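Local coordinates for Exo-poly-alpha-D-galacturonosidase (Thermotoga maritima, PDB 3JUR), which probably hydrolyses polygalacturonan from the chain end, as an exo-acting pectin-degrading glycosidase with a beta-helix fold and unusual heat tolerance, at residues L102-G107 and D242-K247; Y187-F192 and T234-D239; G259-V264 and R327-S332. All blocks are in the same frame, centred on the assembly; numbering follows the deposited sequence.

Contact 1 (L102-G107 and D242-K247); sequences LTRFEG and DPESCK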
ATOM      1  N   LEU D 102      10.682 -10.546 -55.091  1.00 23.68           N
ATOM      2  CA  LEU D 102      11.530 -10.478 -53.906  1.00 23.83           C
ATOM      3  C   LEU D 102      10.690 -10.040 -52.721  1.00 23.99           C
ATOM      4  O   LEU D 102      10.068  -8.977 -52.748  1.00 23.89           O
ATOM      5  CB  LEU D 102      12.695  -9.503 -54.108  1.00 23.90           C
ATOM      6  CG  LEU D 102      13.619  -9.224 -52.914  1.00 24.21           C
ATOM      7  CD1 LEU D 102      14.427 -10.459 -52.501  1.00 24.39           C
ATOM      8  CD2 LEU D 102      14.552  -8.071 -53.245  1.00 24.97           C
ATOM      9  N   THR D 103      10.671 -10.874 -51.686  1.00 24.14           N
ATOM     10  CA  THR D 103       9.859 -10.617 -50.504  1.00 24.25           C
ATOM     11  C   THR D 103      10.463 -11.324 -49.281  1.00 24.19           C
ATOM     12  O   THR D 103      11.641 -11.712 -49.291  1.00 24.15           O
ATOM     13  CB  THR D 103       8.343 -10.971 -50.748  1.00 24.24           C
ATOM     14  OG1 THR D 103       7.534 -10.459 -49.677  1.00 24.94           O
ATOM     15  CG2 THR D 103       8.114 -12.478 -50.901  1.00 24.43           C
ATOM     16  N   ARG D 104       9.670 -11.485 -48.234  1.00 24.03           N
ATOM     17  CA  ARG D 104      10.174 -12.047 -46.996  1.00 24.19           C
ATOM     18  C   ARG D 104       9.067 -12.831 -46.303  1.00 24.13           C
ATOM     19  O   ARG D 104       7.904 -12.431 -46.344  1.00 24.60           O
ATOM     20  CB  ARG D 104      10.697 -10.914 -46.103  1.00 24.32           C
ATOM     21  CG  ARG D 104      11.970 -11.265 -45.354  1.00 24.83           C
ATOM     22  CD  ARG D 104      12.467 -10.133 -44.476  1.00 24.85           C
ATOM     23  NE  ARG D 104      13.627  -9.471 -45.061  1.00 24.20           N
ATOM     24  CZ  ARG D 104      14.619  -8.931 -44.361  1.00 23.93           C
ATOM     25  NH1 ARG D 104      14.614  -8.979 -43.030  1.00 24.12           N
ATOM     26  NH2 ARG D 104      15.625  -8.348 -44.995  1.00 23.65           N
ATOM     27  N   PHE D 105       9.412 -13.959 -45.693  1.00 23.90           N
ATOM     28  CA  PHE D 105       8.450 -14.700 -44.874  1.00 23.70           C
ATOM     29  C   PHE D 105       9.033 -15.001 -43.499  1.00 23.60           C
ATOM     30  O   PHE D 105      10.031 -15.710 -43.378  1.00 23.74           O
ATOM     31  CB  PHE D 105       7.994 -15.996 -45.560  1.00 23.75           C
ATOM     32  CG  PHE D 105       6.809 -16.658 -44.889  1.00 23.49           C
ATOM     33  CD1 PHE D 105       5.514 -16.389 -45.316  1.00 22.84           C
ATOM     34  CD2 PHE D 105       6.994 -17.545 -43.824  1.00 23.61           C
ATOM     35  CE1 PHE D 105       4.421 -16.997 -44.707  1.00 22.61           C
ATOM     36  CE2 PHE D 105       5.908 -18.153 -43.203  1.00 23.27           C
ATOM     37  CZ  PHE D 105       4.618 -17.879 -43.649  1.00 23.86           C
ATOM     38  N   GLU D 106       8.392 -14.453 -42.472  1.00 23.48           N
ATOM     39  CA  GLU D 106       8.831 -14.584 -41.072  1.00 23.39           C
ATOM     40  C   GLU D 106      10.349 -14.450 -40.902  1.00 23.09           C
ATOM     41  O   GLU D 106      11.006 -15.302 -40.289  1.00 22.90           O
ATOM     42  CB  GLU D 106       8.266 -15.864 -40.433  1.00 23.36           C
ATOM     43  CG  GLU D 106       6.737 -15.820 -40.286  1.00 24.25           C
ATOM     44  CD  GLU D 106       6.145 -17.038 -39.589  1.00 27.14           C
ATOM     45  OE1 GLU D 106       6.637 -18.169 -39.798  1.00 28.70           O
ATOM     46  OE2 GLU D 106       5.163 -16.863 -38.839  1.00 28.13           O
ATOM     47  N   GLY D 107      10.887 -13.369 -41.470  1.00 22.72           N
ATOM     48  CA  GLY D 107      12.287 -12.993 -41.289  1.00 22.24           C
ATOM     49  C   GLY D 107      13.304 -13.586 -42.254  1.00 22.16           C
ATOM     50  O   GLY D 107      14.502 -13.326 -42.119  1.00 21.92           O
ATOM     51  N   ASP D 242       4.827  -4.267 -38.910  1.00 24.75           N
ATOM     52  CA  ASP D 242       6.093  -4.974 -38.714  1.00 25.07           C
ATOM     53  C   ASP D 242       7.292  -4.245 -39.323  1.00 25.12           C
ATOM     54  O   ASP D 242       7.712  -4.584 -40.430  1.00 25.64           O
ATOM     55  CB  ASP D 242       6.034  -6.359 -39.355  1.00 25.01           C
ATOM     56  CG  ASP D 242       4.906  -7.195 -38.835  1.00 25.65           C
ATOM     57  OD1 ASP D 242       5.201  -8.138 -38.071  1.00 26.16           O
ATOM     58  OD2 ASP D 242       3.736  -6.916 -39.194  1.00 26.75           O
ATOM     59  N   PRO D 243       7.850  -3.244 -38.619  1.00 25.21           N
ATOM     60  CA  PRO D 243       9.067  -2.618 -39.142  1.00 24.94           C
ATOM     61  C   PRO D 243      10.238  -3.607 -39.089  1.00 25.03           C
ATOM     62  O   PRO D 243      10.672  -4.000 -37.987  1.00 24.93           O
ATOM     63  CB  PRO D 243       9.318  -1.453 -38.164  1.00 24.63           C
ATOM     64  CG  PRO D 243       8.027  -1.261 -37.441  1.00 25.21           C
ATOM     65  CD  PRO D 243       7.409  -2.619 -37.361  1.00 24.85           C
ATOM     66  N   GLU D 244      10.735  -4.006 -40.260  1.00 24.61           N
ATOM     67  CA  GLU D 244      11.795  -5.003 -40.346  1.00 24.52           C
ATOM     68  C   GLU D 244      13.066  -4.454 -40.995  1.00 24.53           C
ATOM     69  O   GLU D 244      13.073  -4.139 -42.186  1.00 24.77           O
ATOM     70  CB  GLU D 244      11.298  -6.271 -41.062  1.00 24.55           C
ATOM     71  CG  GLU D 244      12.303  -7.412 -41.021  1.00 24.11           C
ATOM     72  CD  GLU D 244      11.689  -8.792 -41.178  1.00 26.38           C
ATOM     73  OE1 GLU D 244      12.362  -9.756 -40.751  1.00 27.77           O
ATOM     74  OE2 GLU D 244      10.558  -8.933 -41.718  1.00 26.31           O
ATOM     75  N   SER D 245      14.132  -4.371 -40.197  1.00 24.26           N
ATOM     76  CA  SER D 245      15.406  -3.724 -40.566  1.00 24.60           C
ATOM     77  C   SER D 245      15.215  -2.294 -41.091  1.00 24.67           C
ATOM     78  O   SER D 245      15.890  -1.870 -42.029  1.00 25.05           O
ATOM     79  CB  SER D 245      16.219  -4.577 -41.550  1.00 24.29           C
ATOM     80  OG  SER D 245      16.734  -5.737 -40.927  1.00 23.85           O
ATOM     81  N   CYS D 246      14.284  -1.569 -40.477  1.00 24.75           N
ATOM     82  CA  CYS D 246      13.989  -0.187 -40.849  1.00 25.01           C
ATOM     83  C   CYS D 246      14.688   0.810 -39.938  1.00 24.89           C
ATOM     84  O   CYS D 246      14.978   0.509 -38.779  1.00 25.34           O
ATOM     85  CB  CYS D 246      12.480   0.058 -40.836  1.00 24.75           C
ATOM     86  SG  CYS D 246      11.639  -0.811 -42.160  1.00 25.85           S
ATOM     87  N   LYS D 247      14.951   1.995 -40.476  1.00 24.70           N
ATOM     88  CA  LYS D 247      15.641   3.059 -39.751  1.00 24.80           C
ATOM     89  C   LYS D 247      14.875   4.378 -39.909  1.00 24.46           C
ATOM     90  O   LYS D 247      14.511   4.750 -41.024  1.00 24.34           O
ATOM     91  CB  LYS D 247      17.076   3.213 -40.278  1.00 24.72           C
ATOM     92  CG  LYS D 247      17.965   4.110 -39.425  1.00 25.30           C
ATOM     93  CD  LYS D 247      19.396   4.179 -39.954  1.00 26.03           C
ATOM     94  CE  LYS D 247      20.240   5.135 -39.116  1.00 27.39           C
ATOM     95  NZ  LYS D 247      21.686   5.143 -39.493  1.00 28.61           N
TER
HETATM   96  O   HOH W   1      17.085  -8.101 -42.525  1.00 27.13           O
HETATM   97  O   HOH W   2       9.479 -11.235 -42.711  1.00 23.90           O
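R104, on the short strand 103-105, reaches across to E244, in the loop that leads from strand 224-233 to strand 249-252. Its CB already points toward that loop, and the chain, extended about CB-CG, brings CD beside the carboxylate, with CD of R104 3.6 Å from OE2 of E244. A turn about CG-CD (chi3 -105°) then directs the guanidinium toward OE1. NE leaves the contact and hydrogen bonds to the hydroxyl of Y196. Beyond CZ, NH2 faces E109 in a long, weak ion pair, while NH1 of R104 lies 3.4 Å from CG of E244 and meets OE1 at the edge of the guanidinium. This salt bridge is long, at 3.3 Å between NH1 of R104 and OE1 of E244, and its hydrogen bond is weak. The guanidinium and carboxylate planes stand 71° apart, so this is a single-point contact and not a coplanar, two-bond pair. NH1 of R104 makes a shorter bond to water 1, 2.7 Å away, and that water donates in turn to OG of S245, whose direct partner is the carbonyl of V278.

E244 holds its CG anti to the backbone N (chi1 -173°) and extends from there, bringing the carboxylate against both R104 and G107. CA of G107 lies 3.3 Å from OE1 of E244, and water 2 accepts from N of G107 while donating to OE2 of E244 over 2.7 Å. OE2 is also bound by NE2 of H217, and OE1 takes a weak bond from the backbone of G268.

The buried carboxylate is therefore satisfied by several donors rather than by one strong ion pair. The nearby arginine is likely to favour its ionised form, while the two waters carry polar links across a sparse junction.

Contact 2 (Y187-F192 and T234-D239); sequences YLRPSF and TGPNND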
ATOM      1  N   TYR D 187       2.817 -22.961 -49.981  1.00 22.73           N
ATOM      2  CA  TYR D 187       1.744 -22.437 -49.137  1.00 22.90           C
ATOM      3  C   TYR D 187       2.193 -21.376 -48.132  1.00 22.94           C
ATOM      4  O   TYR D 187       1.807 -21.401 -46.957  1.00 23.20           O
ATOM      5  CB  TYR D 187       0.983 -23.602 -48.482  1.00 22.81           C
ATOM      6  CG  TYR D 187       0.393 -24.543 -49.515  1.00 23.34           C
ATOM      7  CD1 TYR D 187      -0.899 -24.354 -49.999  1.00 23.60           C
ATOM      8  CD2 TYR D 187       1.142 -25.608 -50.033  1.00 23.24           C
ATOM      9  CE1 TYR D 187      -1.438 -25.207 -50.967  1.00 24.46           C
ATOM     10  CE2 TYR D 187       0.616 -26.456 -50.996  1.00 24.07           C
ATOM     11  CZ  TYR D 187      -0.673 -26.251 -51.456  1.00 24.21           C
ATOM     12  OH  TYR D 187      -1.199 -27.093 -52.398  1.00 24.99           O
ATOM     13  N   LEU D 188       3.001 -20.438 -48.620  1.00 22.90           N
ATOM     14  CA  LEU D 188       3.450 -19.297 -47.831  1.00 23.01           C
ATOM     15  C   LEU D 188       2.689 -18.036 -48.249  1.00 23.14           C
ATOM     16  O   LEU D 188       2.889 -17.519 -49.358  1.00 23.03           O
ATOM     17  CB  LEU D 188       4.962 -19.097 -47.992  1.00 22.95           C
ATOM     18  CG  LEU D 188       5.874 -20.304 -47.710  1.00 22.87           C
ATOM     19  CD1 LEU D 188       7.308 -19.999 -48.124  1.00 21.57           C
ATOM     20  CD2 LEU D 188       5.811 -20.722 -46.238  1.00 21.15           C
ATOM     21  N   ARG D 189       1.809 -17.565 -47.364  1.00 23.14           N
ATOM     22  CA  ARG D 189       1.025 -16.340 -47.586  1.00 23.51           C
ATOM     23  C   ARG D 189       1.909 -15.104 -47.772  1.00 23.63           C
ATOM     24  O   ARG D 189       3.005 -15.037 -47.218  1.00 23.72           O
ATOM     25  CB  ARG D 189       0.083 -16.082 -46.412  1.00 23.54           C
ATOM     26  CG  ARG D 189      -1.076 -17.056 -46.280  1.00 23.30           C
ATOM     27  CD  ARG D 189      -1.656 -16.941 -44.877  1.00 22.85           C
ATOM     28  NE  ARG D 189      -0.743 -17.470 -43.864  1.00 22.23           N
ATOM     29  CZ  ARG D 189      -0.720 -17.085 -42.588  1.00 22.45           C
ATOM     30  NH1 ARG D 189      -1.552 -16.146 -42.140  1.00 20.86           N
ATOM     31  NH2 ARG D 189       0.147 -17.638 -41.754  1.00 22.60           N
ATOM     32  N   PRO D 190       1.437 -14.126 -48.564  1.00 23.87           N
ATOM     33  CA  PRO D 190       2.169 -12.872 -48.727  1.00 23.89           C
ATOM     34  C   PRO D 190       1.755 -11.834 -47.674  1.00 23.96           C
ATOM     35  O   PRO D 190       0.681 -11.962 -47.079  1.00 24.19           O
ATOM     36  CB  PRO D 190       1.736 -12.414 -50.116  1.00 23.82           C
ATOM     37  CG  PRO D 190       0.335 -12.919 -50.248  1.00 23.51           C
ATOM     38  CD  PRO D 190       0.283 -14.214 -49.486  1.00 23.79           C
ATOM     39  N   SER D 191       2.606 -10.833 -47.441  1.00 23.62           N
ATOM     40  CA  SER D 191       2.234  -9.659 -46.642  1.00 23.53           C
ATOM     41  C   SER D 191       1.139  -8.871 -47.375  1.00 23.25           C
ATOM     42  O   SER D 191       0.939  -9.053 -48.582  1.00 23.40           O
ATOM     43  CB  SER D 191       3.449  -8.760 -46.402  1.00 23.56           C
ATOM     44  OG  SER D 191       4.400  -9.364 -45.538  1.00 24.56           O
ATOM     45  N   PHE D 192       0.421  -8.015 -46.651  1.00 22.58           N
ATOM     46  CA  PHE D 192      -0.587  -7.161 -47.273  1.00 22.40           C
ATOM     47  C   PHE D 192       0.102  -5.984 -47.986  1.00 22.62           C
ATOM     48  O   PHE D 192       0.241  -5.993 -49.205  1.00 22.40           O
ATOM     49  CB  PHE D 192      -1.610  -6.673 -46.238  1.00 21.89           C
ATOM     50  CG  PHE D 192      -2.903  -6.154 -46.827  1.00 20.58           C
ATOM     51  CD1 PHE D 192      -4.115  -6.443 -46.206  1.00 20.03           C
ATOM     52  CD2 PHE D 192      -2.916  -5.372 -47.984  1.00 19.97           C
ATOM     53  CE1 PHE D 192      -5.318  -5.966 -46.726  1.00 19.83           C
ATOM     54  CE2 PHE D 192      -4.112  -4.884 -48.509  1.00 19.24           C
ATOM     55  CZ  PHE D 192      -5.318  -5.187 -47.880  1.00 19.34           C
ATOM     56  N   THR D 234      -8.220  -9.890 -37.550  1.00 24.62           N
ATOM     57  CA  THR D 234      -7.921 -10.754 -36.404  1.00 24.29           C
ATOM     58  C   THR D 234      -7.612 -12.216 -36.751  1.00 24.10           C
ATOM     59  O   THR D 234      -7.739 -13.109 -35.901  1.00 24.35           O
ATOM     60  CB  THR D 234      -9.038 -10.677 -35.343  1.00 24.31           C
ATOM     61  OG1 THR D 234     -10.296 -10.988 -35.950  1.00 24.25           O
ATOM     62  CG2 THR D 234      -9.095  -9.272 -34.730  1.00 24.83           C
ATOM     63  N   GLY D 235      -7.177 -12.452 -37.989  1.00 23.48           N
ATOM     64  CA  GLY D 235      -6.779 -13.789 -38.435  1.00 22.86           C
ATOM     65  C   GLY D 235      -5.407 -14.237 -37.948  1.00 22.62           C
ATOM     66  O   GLY D 235      -4.750 -13.523 -37.188  1.00 22.40           O
ATOM     67  N   PRO D 236      -4.963 -15.433 -38.384  1.00 22.70           N
ATOM     68  CA  PRO D 236      -3.688 -15.972 -37.906  1.00 22.70           C
ATOM     69  C   PRO D 236      -2.512 -15.176 -38.462  1.00 23.00           C
ATOM     70  O   PRO D 236      -2.437 -14.933 -39.671  1.00 23.11           O
ATOM     71  CB  PRO D 236      -3.684 -17.404 -38.445  1.00 22.24           C
ATOM     72  CG  PRO D 236      -4.553 -17.352 -39.652  1.00 22.60           C
ATOM     73  CD  PRO D 236      -5.610 -16.327 -39.364  1.00 22.42           C
ATOM     74  N   ASN D 237      -1.628 -14.742 -37.570  1.00 23.46           N
ATOM     75  CA  ASN D 237      -0.462 -13.945 -37.948  1.00 23.96           C
ATOM     76  C   ASN D 237      -0.846 -12.595 -38.563  1.00 24.39           C
ATOM     77  O   ASN D 237      -0.113 -12.048 -39.389  1.00 24.40           O
ATOM     78  CB  ASN D 237       0.465 -14.743 -38.883  1.00 23.84           C
ATOM     79  CG  ASN D 237       0.825 -16.105 -38.321  1.00 23.49           C
ATOM     80  OD1 ASN D 237       0.532 -17.141 -38.928  1.00 24.02           O
ATOM     81  ND2 ASN D 237       1.436 -16.114 -37.140  1.00 22.54           N
ATOM     82  N   ASN D 238      -1.999 -12.066 -38.152  1.00 24.82           N
ATOM     83  CA  ASN D 238      -2.423 -10.730 -38.560  1.00 25.39           C
ATOM     84  C   ASN D 238      -1.736  -9.642 -37.724  1.00 25.54           C
ATOM     85  O   ASN D 238      -2.389  -8.943 -36.951  1.00 25.63           O
ATOM     86  CB  ASN D 238      -3.954 -10.588 -38.501  1.00 25.14           C
ATOM     87  CG  ASN D 238      -4.654 -11.085 -39.766  1.00 26.26           C
ATOM     88  OD1 ASN D 238      -5.878 -10.994 -39.884  1.00 25.72           O
ATOM     89  ND2 ASN D 238      -3.882 -11.597 -40.721  1.00 27.00           N
ATOM     90  N   ASP D 239      -0.415  -9.518 -37.876  1.00 25.88           N
ATOM     91  CA  ASP D 239       0.344  -8.434 -37.262  1.00 25.95           C
ATOM     92  C   ASP D 239      -0.100  -7.115 -37.887  1.00 26.06           C
ATOM     93  O   ASP D 239      -0.377  -7.056 -39.090  1.00 26.18           O
ATOM     94  CB  ASP D 239       1.849  -8.602 -37.514  1.00 26.46           C
ATOM     95  CG  ASP D 239       2.438  -9.881 -36.911  1.00 27.73           C
ATOM     96  OD1 ASP D 239       1.689 -10.788 -36.496  1.00 29.36           O
ATOM     97  OD2 ASP D 239       3.683  -9.972 -36.865  1.00 27.61           O
TER
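R189 spans the gap between the loop before strand 193-196 and the turn at P236 and N237, almost single-handed. The backbones stay well apart, with CA of R189 and CA of N237 10.0 Å from each other. The long side chain covers the distance, and the turn about its CG-CD bond (chi3 -70°) aims the guanidinium edge at the turn, offering it two N-H groups.

The close part of the contact is this pair of bonds. NH1 of R189 donates to the carbonyl O of P236 at 2.9 Å, approaching from above the carbonyl plane. NH2 of R189 donates to OD1 of N237, also at 2.9 Å, along a straighter line (166°). Both acceptors lie nearly in the guanidinium plane, whereas the amide of N237 is turned 44° from it. The same two nitrogens have further acceptors in the carbonyl of P212 and the side chain of Q160, so four bonds hold the guanidinium and fix its rotation.

Away from this edge the contact is slack. The proline ring comes no nearer than 4.1 Å, between CG of P236 and NH1 of R189. N237 is partly exposed while R189 and P236 are buried, so the contact is less enclosed at N237.

The acceptors are held ready by the turn itself. G235 to N238 form a type II beta turn, closed by N of N238 bonding to O of G235 at 3.3 Å, with N237 in the left-handed conformation at its third position; OD1 of N238 takes the N-H of G235 at 2.7 Å. The turn lies in the loop between strands 224-233 and 249-252 of the beta-helix. N237-N238-D239 corresponds to the Asn-Thr-Asp motif of family 28, with asparagine in the middle place, so R189 binds the turn that probably carries part of the active site.

Contact 3 (G259-V264 and R327-S332); sequences GDDSVV and RLKTNS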
ATOM      1  N   GLY D 259      -4.770  -9.725 -34.986  1.00 25.39           N
ATOM      2  CA  GLY D 259      -4.832 -11.158 -34.707  1.00 25.45           C
ATOM      3  C   GLY D 259      -3.568 -11.690 -34.061  1.00 25.84           C
ATOM      4  O   GLY D 259      -3.565 -12.775 -33.495  1.00 25.89           O
ATOM      5  N   ASP D 260      -2.487 -10.927 -34.147  1.00 26.06           N
ATOM      6  CA  ASP D 260      -1.238 -11.298 -33.497  1.00 26.81           C
ATOM      7  C   ASP D 260      -0.659 -10.031 -32.869  1.00 26.62           C
ATOM      8  O   ASP D 260      -1.410  -9.165 -32.410  1.00 26.76           O
ATOM      9  CB  ASP D 260      -0.293 -11.938 -34.524  1.00 27.41           C
ATOM     10  CG  ASP D 260       0.666 -12.949 -33.905  1.00 29.46           C
ATOM     11  OD1 ASP D 260       1.670 -12.523 -33.290  1.00 32.39           O
ATOM     12  OD2 ASP D 260       0.429 -14.172 -34.054  1.00 31.61           O
ATOM     13  N   ASP D 261       0.665  -9.907 -32.847  1.00 26.70           N
ATOM     14  CA  ASP D 261       1.317  -8.708 -32.317  1.00 26.20           C
ATOM     15  C   ASP D 261       0.861  -7.443 -33.057  1.00 26.42           C
ATOM     16  O   ASP D 261       0.717  -7.457 -34.285  1.00 26.43           O
ATOM     17  CB  ASP D 261       2.830  -8.870 -32.413  1.00 26.48           C
ATOM     18  CG  ASP D 261       3.348 -10.056 -31.600  1.00 26.94           C
ATOM     19  OD1 ASP D 261       2.885 -10.240 -30.457  1.00 26.82           O
ATOM     20  OD2 ASP D 261       4.220 -10.799 -32.105  1.00 28.09           O
ATOM     21  N   SER D 262       0.631  -6.352 -32.326  1.00 25.64           N
ATOM     22  CA  SER D 262       0.103  -5.132 -32.949  1.00 25.58           C
ATOM     23  C   SER D 262       1.190  -4.322 -33.664  1.00 25.26           C
ATOM     24  O   SER D 262       1.127  -4.125 -34.880  1.00 25.51           O
ATOM     25  CB  SER D 262      -0.646  -4.273 -31.930  1.00 25.68           C
ATOM     26  OG  SER D 262      -1.838  -4.909 -31.510  1.00 26.19           O
ATOM     27  N   VAL D 263       2.174  -3.844 -32.910  1.00 24.72           N
ATOM     28  CA  VAL D 263       3.346  -3.200 -33.491  1.00 24.61           C
ATOM     29  C   VAL D 263       4.554  -4.054 -33.103  1.00 24.43           C
ATOM     30  O   VAL D 263       4.858  -4.203 -31.915  1.00 24.12           O
ATOM     31  CB  VAL D 263       3.508  -1.746 -32.993  1.00 24.62           C
ATOM     32  CG1 VAL D 263       4.797  -1.113 -33.542  1.00 24.86           C
ATOM     33  CG2 VAL D 263       2.296  -0.921 -33.382  1.00 25.21           C
ATOM     34  N   VAL D 264       5.223  -4.616 -34.113  1.00 24.17           N
ATOM     35  CA  VAL D 264       6.278  -5.611 -33.911  1.00 24.45           C
ATOM     36  C   VAL D 264       7.540  -5.227 -34.642  1.00 24.09           C
ATOM     37  O   VAL D 264       7.570  -5.244 -35.867  1.00 23.87           O
ATOM     38  CB  VAL D 264       5.918  -6.988 -34.515  1.00 24.27           C
ATOM     39  CG1 VAL D 264       6.382  -8.088 -33.594  1.00 24.80           C
ATOM     40  CG2 VAL D 264       4.438  -7.093 -34.853  1.00 25.36           C
ATOM     41  N   ARG D 327       6.414  -6.709 -25.021  1.00 22.82           N
ATOM     42  CA  ARG D 327       6.857  -8.078 -25.230  1.00 23.05           C
ATOM     43  C   ARG D 327       8.181  -8.108 -25.998  1.00 22.66           C
ATOM     44  O   ARG D 327       8.258  -7.591 -27.105  1.00 22.25           O
ATOM     45  CB  ARG D 327       5.769  -8.819 -26.010  1.00 23.46           C
ATOM     46  CG  ARG D 327       5.949 -10.322 -26.123  1.00 25.77           C
ATOM     47  CD  ARG D 327       4.880 -10.890 -27.045  1.00 27.26           C
ATOM     48  NE  ARG D 327       4.757 -12.337 -26.885  1.00 29.47           N
ATOM     49  CZ  ARG D 327       4.082 -13.122 -27.717  1.00 29.80           C
ATOM     50  NH1 ARG D 327       3.461 -12.605 -28.773  1.00 29.33           N
ATOM     51  NH2 ARG D 327       4.031 -14.428 -27.493  1.00 31.20           N
ATOM     52  N   LEU D 328       9.216  -8.695 -25.396  1.00 22.63           N
ATOM     53  CA  LEU D 328      10.472  -8.990 -26.097  1.00 22.42           C
ATOM     54  C   LEU D 328      10.656 -10.511 -26.222  1.00 22.48           C
ATOM     55  O   LEU D 328      10.598 -11.237 -25.222  1.00 21.88           O
ATOM     56  CB  LEU D 328      11.676  -8.331 -25.402  1.00 22.25           C
ATOM     57  CG  LEU D 328      11.899  -6.813 -25.563  1.00 22.50           C
ATOM     58  CD1 LEU D 328      10.802  -5.978 -24.908  1.00 22.11           C
ATOM     59  CD2 LEU D 328      13.248  -6.397 -25.013  1.00 22.13           C
ATOM     60  N   LYS D 329      10.842 -10.981 -27.460  1.00 22.38           N
ATOM     61  CA  LYS D 329      10.966 -12.412 -27.766  1.00 22.27           C
ATOM     62  C   LYS D 329      12.248 -12.691 -28.538  1.00 21.89           C
ATOM     63  O   LYS D 329      12.541 -12.015 -29.527  1.00 21.78           O
ATOM     64  CB  LYS D 329       9.825 -12.901 -28.670  1.00 22.75           C
ATOM     65  CG  LYS D 329       8.456 -12.356 -28.394  1.00 24.24           C
ATOM     66  CD  LYS D 329       7.427 -12.990 -29.324  1.00 25.77           C
ATOM     67  CE  LYS D 329       7.301 -12.223 -30.638  1.00 26.13           C
ATOM     68  NZ  LYS D 329       6.097 -12.667 -31.408  1.00 24.93           N
ATOM     69  N   THR D 330      12.980 -13.716 -28.112  1.00 21.17           N
ATOM     70  CA  THR D 330      14.177 -14.178 -28.808  1.00 20.52           C
ATOM     71  C   THR D 330      14.552 -15.568 -28.288  1.00 20.45           C
ATOM     72  O   THR D 330      13.907 -16.084 -27.372  1.00 20.27           O
ATOM     73  CB  THR D 330      15.362 -13.200 -28.625  1.00 20.50           C
ATOM     74  OG1 THR D 330      16.474 -13.623 -29.428  1.00 20.77           O
ATOM     75  CG2 THR D 330      15.781 -13.119 -27.144  1.00 20.05           C
ATOM     76  N   ASN D 331      15.577 -16.173 -28.883  1.00 19.98           N
ATOM     77  CA  ASN D 331      16.150 -17.424 -28.390  1.00 20.04           C
ATOM     78  C   ASN D 331      17.600 -17.571 -28.855  1.00 20.24           C
ATOM     79  O   ASN D 331      18.109 -16.703 -29.569  1.00 20.18           O
ATOM     80  CB  ASN D 331      15.301 -18.634 -28.805  1.00 19.84           C
ATOM     81  CG  ASN D 331      15.173 -18.780 -30.319  1.00 19.59           C
ATOM     82  OD1 ASN D 331      16.113 -18.509 -31.069  1.00 19.78           O
ATOM     83  ND2 ASN D 331      14.009 -19.226 -30.770  1.00 18.24           N
ATOM     84  N   SER D 332      18.260 -18.664 -28.462  1.00 20.49           N
ATOM     85  CA  SER D 332      19.678 -18.850 -28.785  1.00 20.86           C
ATOM     86  C   SER D 332      19.975 -19.329 -30.223  1.00 21.30           C
ATOM     87  O   SER D 332      21.131 -19.599 -30.556  1.00 21.44           O
ATOM     88  CB  SER D 332      20.380 -19.728 -27.735  1.00 21.00           C
ATOM     89  OG  SER D 332      19.757 -20.995 -27.610  1.00 21.20           O
TER
HETATM   90  O   HOH W   3       2.610 -13.974 -31.162  1.00 34.46           O
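D261, just ahead of strand 263-265, and R327, on strand 327-329, have their CA atoms 9.0 Å apart, and strand 299-301 runs between and parallel to the two strands, so side chains alone bridge the gap. The carboxylate of D261 is shared out. Its OD1 takes NH1 of R327 at 3.0 Å and its OD2 takes NZ of K329 at 2.7 Å, each through the syn lone pair on the side of the other oxygen. R327 arrives fully extended, with D261 at the edge of its guanidinium and the carboxylate turned 72° from that plane. K329, bent about its CG-CD bond (chi3 -88°), passes over the guanidinium, CD of K329 lying 3.6 Å above the plane of R327; K329 and D261 approach each other from opposite directions. Water 3 links NH1 of R327 to OD1 of D260, which also accepts the backbone N of D261. With an alanine in place of D261 the carboxylate is gone, and R327 and K329 would probably be left as two neighbouring positive charges without their common partner, freer to turn. The paired aspartates and the R-x-K sequence match conserved active-site motifs of family 28, so the network probably lines the catalytic cleft. D261 and K329 both rest on V300 of the intervening strand, and D261 also packs against H296 in the loop before it.

Overall arrangement
Contact 1 is the fully buried one, whereas contacts 2 and 3, though largely buried, each include a partly exposed residue. Contacts 1 and 2 use successive parts of one loop, between strands 224-233 and 249-252. They meet where the ring of F105 packs on L188 and the carbonyl of R189. Contact 3 instead joins positions on one face of the beta-helix, and a probable hydrogen bond from N of G259 to O of N238 ties it to contact 2; P243 packs on V264 to tie it to contact 1. The chemistry differs accordingly: a weak, water-assisted ion pair in contact 1, neutral acceptors for an arginine in contact 2, and a direct carboxylate-arginine-lysine network in contact 3.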